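6-pyruvoyl tetrahydrobiopterin synthase (Plasmodium vivax, PDB 3LX3) is a zinc-containing member of the 6-pyruvoyl tetrahydropterin synthase family that assembles from six chains, with ligand pockets bordered by neighbouring subunits. Local coordinates at residues H36-F40 and K130-T134; G49-N53 and T165-S169. All coordinates share one frame; numbering follows the deposited sequence.

Contact 1: H36-F40 and K130-T134. With ZN (zinc ion), chain B; XTN (2-amino-1,5-dihydropteridine-4,6-dione), chain C.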
loop_
_atom_site.group_PDB
_atom_site.type_symbol
_atom_site.label_atom_id
_atom_site.label_comp_id
_atom_site.label_asym_id
_atom_site.label_seq_id
_atom_site.Cartn_x
_atom_site.Cartn_y
_atom_site.Cartn_z
ATOM N N HIS A 36 24.474 2.253 6.928
ATOM C CA HIS A 36 24.733 2.370 8.348
ATOM C C HIS A 36 25.171 1.018 8.899
ATOM O O HIS A 36 25.067 0.010 8.217
ATOM C CB HIS A 36 23.499 2.930 9.094
ATOM C CG HIS A 36 22.536 1.899 9.597
ATOM N ND1 HIS A 36 22.130 1.875 10.917
ATOM C CD2 HIS A 36 21.860 0.910 8.970
ATOM C CE1 HIS A 36 21.251 0.896 11.074
ATOM N NE2 HIS A 36 21.077 0.276 9.916
ATOM N N PHE A 37 25.548 1.017 10.162
ATOM C CA PHE A 37 25.530 -0.213 10.955
ATOM C C PHE A 37 25.382 0.179 12.423
ATOM O O PHE A 37 25.997 1.145 12.909
ATOM C CB PHE A 37 26.768 -1.133 10.687
ATOM C CG PHE A 37 28.109 -0.541 11.051
ATOM C CD1 PHE A 37 28.642 -0.683 12.324
ATOM C CD2 PHE A 37 28.873 0.070 10.072
ATOM C CE1 PHE A 37 29.906 -0.198 12.622
ATOM C CE2 PHE A 37 30.107 0.576 10.368
ATOM C CZ PHE A 37 30.615 0.449 11.645
ATOM N N ILE A 38 24.618 -0.628 13.146
ATOM C CA ILE A 38 24.462 -0.501 14.605
ATOM C C ILE A 38 25.691 -1.058 15.307
ATOM O O ILE A 38 26.174 -2.139 14.960
ATOM C CB ILE A 38 23.242 -1.330 15.095
ATOM C CG1 ILE A 38 21.934 -0.784 14.515
ATOM C CG2 ILE A 38 23.212 -1.403 16.655
ATOM C CD1 ILE A 38 21.582 0.627 14.897
ATOM N N ALA A 39 26.204 -0.321 16.289
ATOM C CA ALA A 39 27.210 -0.821 17.205
ATOM C C ALA A 39 26.892 -0.311 18.586
ATOM O O ALA A 39 26.635 0.867 18.775
ATOM C CB ALA A 39 28.636 -0.335 16.794
ATOM N N PHE A 40 26.924 -1.210 19.561
ATOM C CA PHE A 40 26.824 -0.851 20.986
ATOM C C PHE A 40 27.673 -1.841 21.787
ATOM O O PHE A 40 28.336 -2.664 21.208
ATOM C CB PHE A 40 25.350 -0.760 21.486
ATOM C CG PHE A 40 24.493 -1.969 21.242
ATOM C CD1 PHE A 40 24.506 -3.064 22.114
ATOM C CD2 PHE A 40 23.554 -1.951 20.218
ATOM C CE1 PHE A 40 23.653 -4.153 21.924
ATOM C CE2 PHE A 40 22.699 -3.040 20.031
ATOM C CZ PHE A 40 22.770 -4.144 20.889
ATOM N N LYS A 130 24.644 8.766 19.251
ATOM C CA LYS A 130 25.516 7.726 19.759
ATOM C C LYS A 130 25.420 6.420 18.948
ATOM O O LYS A 130 26.410 5.689 18.819
ATOM C CB LYS A 130 25.208 7.457 21.231
ATOM C CG LYS A 130 25.410 8.676 22.149
ATOM C CD LYS A 130 24.879 8.409 23.537
ATOM C CE LYS A 130 25.489 7.151 24.159
ATOM N NZ LYS A 130 26.981 7.043 24.025
ATOM N N HIS A 131 24.229 6.134 18.413
ATOM C CA HIS A 131 23.970 4.906 17.625
ATOM C C HIS A 131 23.132 5.303 16.455
ATOM O O HIS A 131 22.223 6.136 16.607
ATOM C CB HIS A 131 23.186 3.859 18.427
ATOM C CG HIS A 131 23.704 3.668 19.825
ATOM N ND1 HIS A 131 23.230 4.417 20.866
ATOM C CD2 HIS A 131 24.662 2.856 20.332
ATOM C CE1 HIS A 131 23.847 4.043 21.981
ATOM N NE2 HIS A 131 24.740 3.115 21.685
ATOM N N SER A 132 23.361 4.686 15.296
ATOM C CA SER A 132 22.466 4.896 14.173
ATOM C C SER A 132 21.188 4.034 14.232
ATOM O O SER A 132 20.808 3.354 13.257
ATOM C CB SER A 132 23.218 4.735 12.848
ATOM O OG SER A 132 23.814 3.453 12.766
ATOM N N SER A 133 20.543 4.089 15.404
ATOM C CA SER A 133 19.264 3.418 15.567
ATOM C C SER A 133 18.155 4.296 15.045
ATOM O O SER A 133 18.251 5.528 14.933
ATOM C CB SER A 133 19.022 3.085 17.028
ATOM O OG SER A 133 18.904 4.268 17.839
ATOM N N THR A 134 17.039 3.625 14.765
ATOM C CA THR A 134 15.871 4.318 14.309
ATOM C C THR A 134 15.393 5.394 15.277
ATOM O O THR A 134 15.046 6.491 14.881
ATOM C CB THR A 134 14.790 3.252 14.025
ATOM O OG1 THR A 134 15.339 2.211 13.195
ATOM C CG2 THR A 134 13.600 3.866 13.309
HETATM ZN ZN ZN B . 19.841 -1.416 9.691
HETATM N N1 XTN C . 15.748 -2.325 17.229
HETATM C C2 XTN C . 15.399 -1.053 17.511
HETATM N N2 XTN C . 14.639 -0.770 18.585
HETATM N N3 XTN C . 15.878 0.017 16.712
HETATM C C4 XTN C . 16.621 -0.196 15.614
HETATM O O4 XTN C . 16.979 0.790 14.926
HETATM N N5 XTN C . 17.693 -1.842 14.235
HETATM C C6 XTN C . 18.022 -3.144 13.983
HETATM O O6 XTN C . 18.716 -3.415 13.000
HETATM C C7 XTN C . 17.577 -4.175 14.865
HETATM N N8 XTN C . 16.828 -3.835 15.917
HETATM C C4A XTN C . 16.931 -1.526 15.324
HETATM C C8A XTN C . 16.493 -2.563 16.147
HETATM O O HOH W 1 26.078 3.834 11.250
HETATM O O HOH W 2 25.673 2.739 15.461
HETATM O O HOH W 3 27.373 3.324 17.729
HETATM O O HOH W 4 20.411 -2.085 11.543
HETATM O O HOH W 5 18.570 -3.181 9.862
#
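His36 reaches across to Ser132 with one edge of its ring while the other edge holds zinc. CB lies 3.7 Å from Ser132 OG, which CG also faces, and CD2 lies on the zinc side of the ring. ND1 then donates a hydrogen bond to the same OG, at 3.0 Å with an angle of 156° at the hydrogen. The hydroxyl lies only 13° out of the ring plane, so ND1 meets it edge-on, with a moderate bend. Further along the rim, CE1 comes 3.3 Å from Ser132 O, and at the tip NE2 binds the zinc ion at 2.1 Å. Histidine suits this place because its two nitrogens can do opposite jobs: a protonated ND1 fixes the rotation of the ring, leaving NE2 for the metal.

Ser132 is small enough to fit close against the edge of the ring. Its OG stands between its own backbone N and carbonyl carbon (chi1 58°), which sets it facing His36, and it also meets a water bonded to Phe37 N. The residue is the centre of an inverse gamma turn, closed by a weak bond from Ser133 N to His131 O. A second water joins Ser132 N to Phe37 O and Ala39 N, bridging buried backbone groups of both segments. Ala39 O approaches the His131 ring in its plane, 3.2 Å from CD2, while His131 ND1 bonds to Glu136.

Ser133 caps the following helix, its OG bonding to Glu136 N and to Gly66 O of a second subunit. Thr134 begins that helix and grips O4 of 2-amino-1,5-dihydropteridine-4,6-dione twice, from N and from OG1, each at 2.8 Å. Together with His48 and His50, His36 forms the three-histidine zinc site characteristic of this family, set beside the ligand pocket.

Contact 2: G49-N53 and T165-S169; sequences GHNYN and TVSES. With ZN (zinc ion), chain B; XTN (2-amino-1,5-dihydropteridine-4,6-dione), chain C.
Asn53 and Ser167 form an antiparallel hydrogen-bonded pair: Ser167 N donates to Asn53 O at 2.9 Å, and Asn53 N returns a bond to Ser167 O at 3.1 Å. Beyond this pair the chain turns a corner at Glu168, and the two segments meet again at the zinc ion. His50 NE2 binds the metal at 2.1 Å, whereas Glu168 OE2 approaches it more loosely, at 2.6 Å. A carboxylate suits this place because it has oxygens for several partners. OE2 also accepts a weak hydrogen bond from N5 of 2-amino-1,5-dihydropteridine-4,6-dione, and a water links it to Tyr52 OH; OE1 accepts a hydrogen bond from one of the zinc-bound waters.

The strands belong to the long antiparallel sheet, backed by helices, of the tunnelling (T) fold, here with the metal and ligand gathered near the corner at Glu168.

Around these bonds the side chains pack closely. Glu168 CG lies over one face of the His50 ring, a CH-pi contact 3.8 Å from the centroid, and the carboxylate plane is only 24° from that of the imidazole. The extended Glu168 chain (chi2 -178°) runs beside Tyr52, whose CE1 meets CG at 3.6 Å. Val166 CG1 touches Tyr52 CD1 at 4.0 Å, its compact branched side chain also touching Ile141 of helix 134-149. On its far nitrogen, ND1, His50 donates to Asn51 OD1 of a third subunit.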
loop_
_atom_site.group_PDB
_atom_site.type_symbol
_atom_site.label_atom_id
_atom_site.label_comp_id
_atom_site.label_asym_id
_atom_site.label_seq_id
_atom_site.Cartn_x
_atom_site.Cartn_y
_atom_site.Cartn_z
ATOM N N GLY A 49 22.242 -1.079 4.450
ATOM C CA GLY A 49 21.545 0.168 4.249
ATOM C C GLY A 49 20.065 -0.050 4.149
ATOM O O GLY A 49 19.584 -1.165 4.249
ATOM N N HIS A 50 19.372 1.077 3.998
ATOM C CA HIS A 50 17.917 1.200 4.030
ATOM C C HIS A 50 17.445 2.381 3.209
ATOM O O HIS A 50 18.139 3.385 3.078
ATOM C CB HIS A 50 17.466 1.459 5.450
ATOM C CG HIS A 50 17.845 0.392 6.423
ATOM N ND1 HIS A 50 17.332 -0.887 6.363
ATOM C CD2 HIS A 50 18.703 0.405 7.469
ATOM C CE1 HIS A 50 17.860 -1.606 7.334
ATOM N NE2 HIS A 50 18.693 -0.847 8.029
ATOM N N ASN A 51 16.202 2.284 2.741
ATOM C CA ASN A 51 15.426 3.416 2.324
ATOM C C ASN A 51 14.679 3.893 3.549
ATOM O O ASN A 51 13.589 3.418 3.854
ATOM C CB ASN A 51 14.431 2.997 1.258
ATOM C CG ASN A 51 15.064 2.379 0.043
ATOM O OD1 ASN A 51 16.101 2.841 -0.432
ATOM N ND2 ASN A 51 14.456 1.292 -0.464
ATOM N N TYR A 52 15.271 4.798 4.316
ATOM C CA TYR A 52 14.586 5.333 5.472
ATOM C C TYR A 52 13.446 6.226 5.042
ATOM O O TYR A 52 13.542 6.945 4.045
ATOM C CB TYR A 52 15.529 6.167 6.319
ATOM C CG TYR A 52 16.590 5.416 7.124
ATOM C CD1 TYR A 52 16.334 4.982 8.406
ATOM C CD2 TYR A 52 17.842 5.139 6.595
ATOM C CE1 TYR A 52 17.314 4.341 9.197
ATOM C CE2 TYR A 52 18.796 4.477 7.348
ATOM C CZ TYR A 52 18.540 4.063 8.628
ATOM O OH TYR A 52 19.542 3.406 9.313
ATOM N N ASN A 53 12.360 6.220 5.802
ATOM C CA ASN A 53 11.223 7.080 5.525
ATOM C C ASN A 53 10.806 7.863 6.780
ATOM O O ASN A 53 10.903 7.344 7.883
ATOM C CB ASN A 53 10.058 6.208 5.096
ATOM C CG ASN A 53 8.918 7.015 4.612
ATOM O OD1 ASN A 53 7.946 7.225 5.347
ATOM N ND2 ASN A 53 9.059 7.559 3.432
ATOM N N THR A 165 7.991 10.143 12.864
ATOM C CA THR A 165 8.127 8.697 12.735
ATOM C C THR A 165 9.191 8.445 11.687
ATOM O O THR A 165 9.117 8.960 10.586
ATOM C CB THR A 165 6.797 8.026 12.360
ATOM O OG1 THR A 165 5.835 8.316 13.395
ATOM C CG2 THR A 165 6.998 6.526 12.221
ATOM N N VAL A 166 10.193 7.645 12.048
ATOM C CA VAL A 166 11.231 7.181 11.103
ATOM C C VAL A 166 11.126 5.670 11.015
ATOM O O VAL A 166 10.976 4.945 12.009
ATOM C CB VAL A 166 12.633 7.585 11.574
ATOM C CG1 VAL A 166 13.709 6.931 10.642
ATOM C CG2 VAL A 166 12.790 9.095 11.620
ATOM N N SER A 167 11.202 5.165 9.790
ATOM C CA SER A 167 11.325 3.714 9.590
ATOM C C SER A 167 12.597 3.356 8.857
ATOM O O SER A 167 12.948 4.047 7.902
ATOM C CB SER A 167 10.117 3.221 8.857
ATOM O OG SER A 167 9.989 3.705 7.564
ATOM N N GLU A 168 13.318 2.310 9.297
ATOM C CA GLU A 168 14.397 1.723 8.541
ATOM C C GLU A 168 13.773 0.967 7.376
ATOM O O GLU A 168 14.314 0.962 6.313
ATOM C CB GLU A 168 15.172 0.632 9.322
ATOM C CG GLU A 168 16.380 1.000 10.138
ATOM C CD GLU A 168 16.994 -0.267 10.779
ATOM O OE1 GLU A 168 16.345 -1.337 10.689
ATOM O OE2 GLU A 168 18.123 -0.222 11.311
ATOM N N SER A 169 12.669 0.291 7.640
ATOM C CA SER A 169 11.929 -0.482 6.634
ATOM C C SER A 169 10.486 -0.336 7.090
ATOM O O SER A 169 10.248 -0.021 8.270
ATOM C CB SER A 169 12.423 -1.918 6.619
ATOM O OG SER A 169 11.982 -2.610 7.754
HETATM ZN ZN ZN B . 19.841 -1.416 9.691
HETATM N N1 XTN C . 15.748 -2.325 17.229
HETATM C C2 XTN C . 15.399 -1.053 17.511
HETATM N N2 XTN C . 14.639 -0.770 18.585
HETATM N N3 XTN C . 15.878 0.017 16.712
HETATM C C4 XTN C . 16.621 -0.196 15.614
HETATM O O4 XTN C . 16.979 0.790 14.926
HETATM N N5 XTN C . 17.693 -1.842 14.235
HETATM C C6 XTN C . 18.022 -3.144 13.983
HETATM O O6 XTN C . 18.716 -3.415 13.000
HETATM C C7 XTN C . 17.577 -4.175 14.865
HETATM N N8 XTN C . 16.828 -3.835 15.917
HETATM C C4A XTN C . 16.931 -1.526 15.324
HETATM C C8A XTN C . 16.493 -2.563 16.147
HETATM O O HOH W 6 11.404 2.551 5.407
HETATM O O HOH W 7 18.625 2.661 11.753
HETATM O O HOH W 5 18.570 -3.181 9.862
HETATM O O HOH W 4 20.411 -2.085 11.543
#

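The segments alternate along the chain, 36-40, 49-53, 130-134, then 165-169, so the two contacts interlock, their centres about 13 Å apart. Strand 48-61 lies between strands 20-40 and 161-167 in one antiparallel sheet. Segment 130-134 comes from outside that sheet, leading into helix 134-149. Each contact brings part of the same site: both reach the zinc ion and 2-amino-1,5-dihydropteridine-4,6-dione, and His36 CG of contact 1 lies 3.4 Å from Tyr52 OH of contact 2. A second subunit borders contact 1 and a third borders contact 2, which ties the metal and ligand site to the assembly.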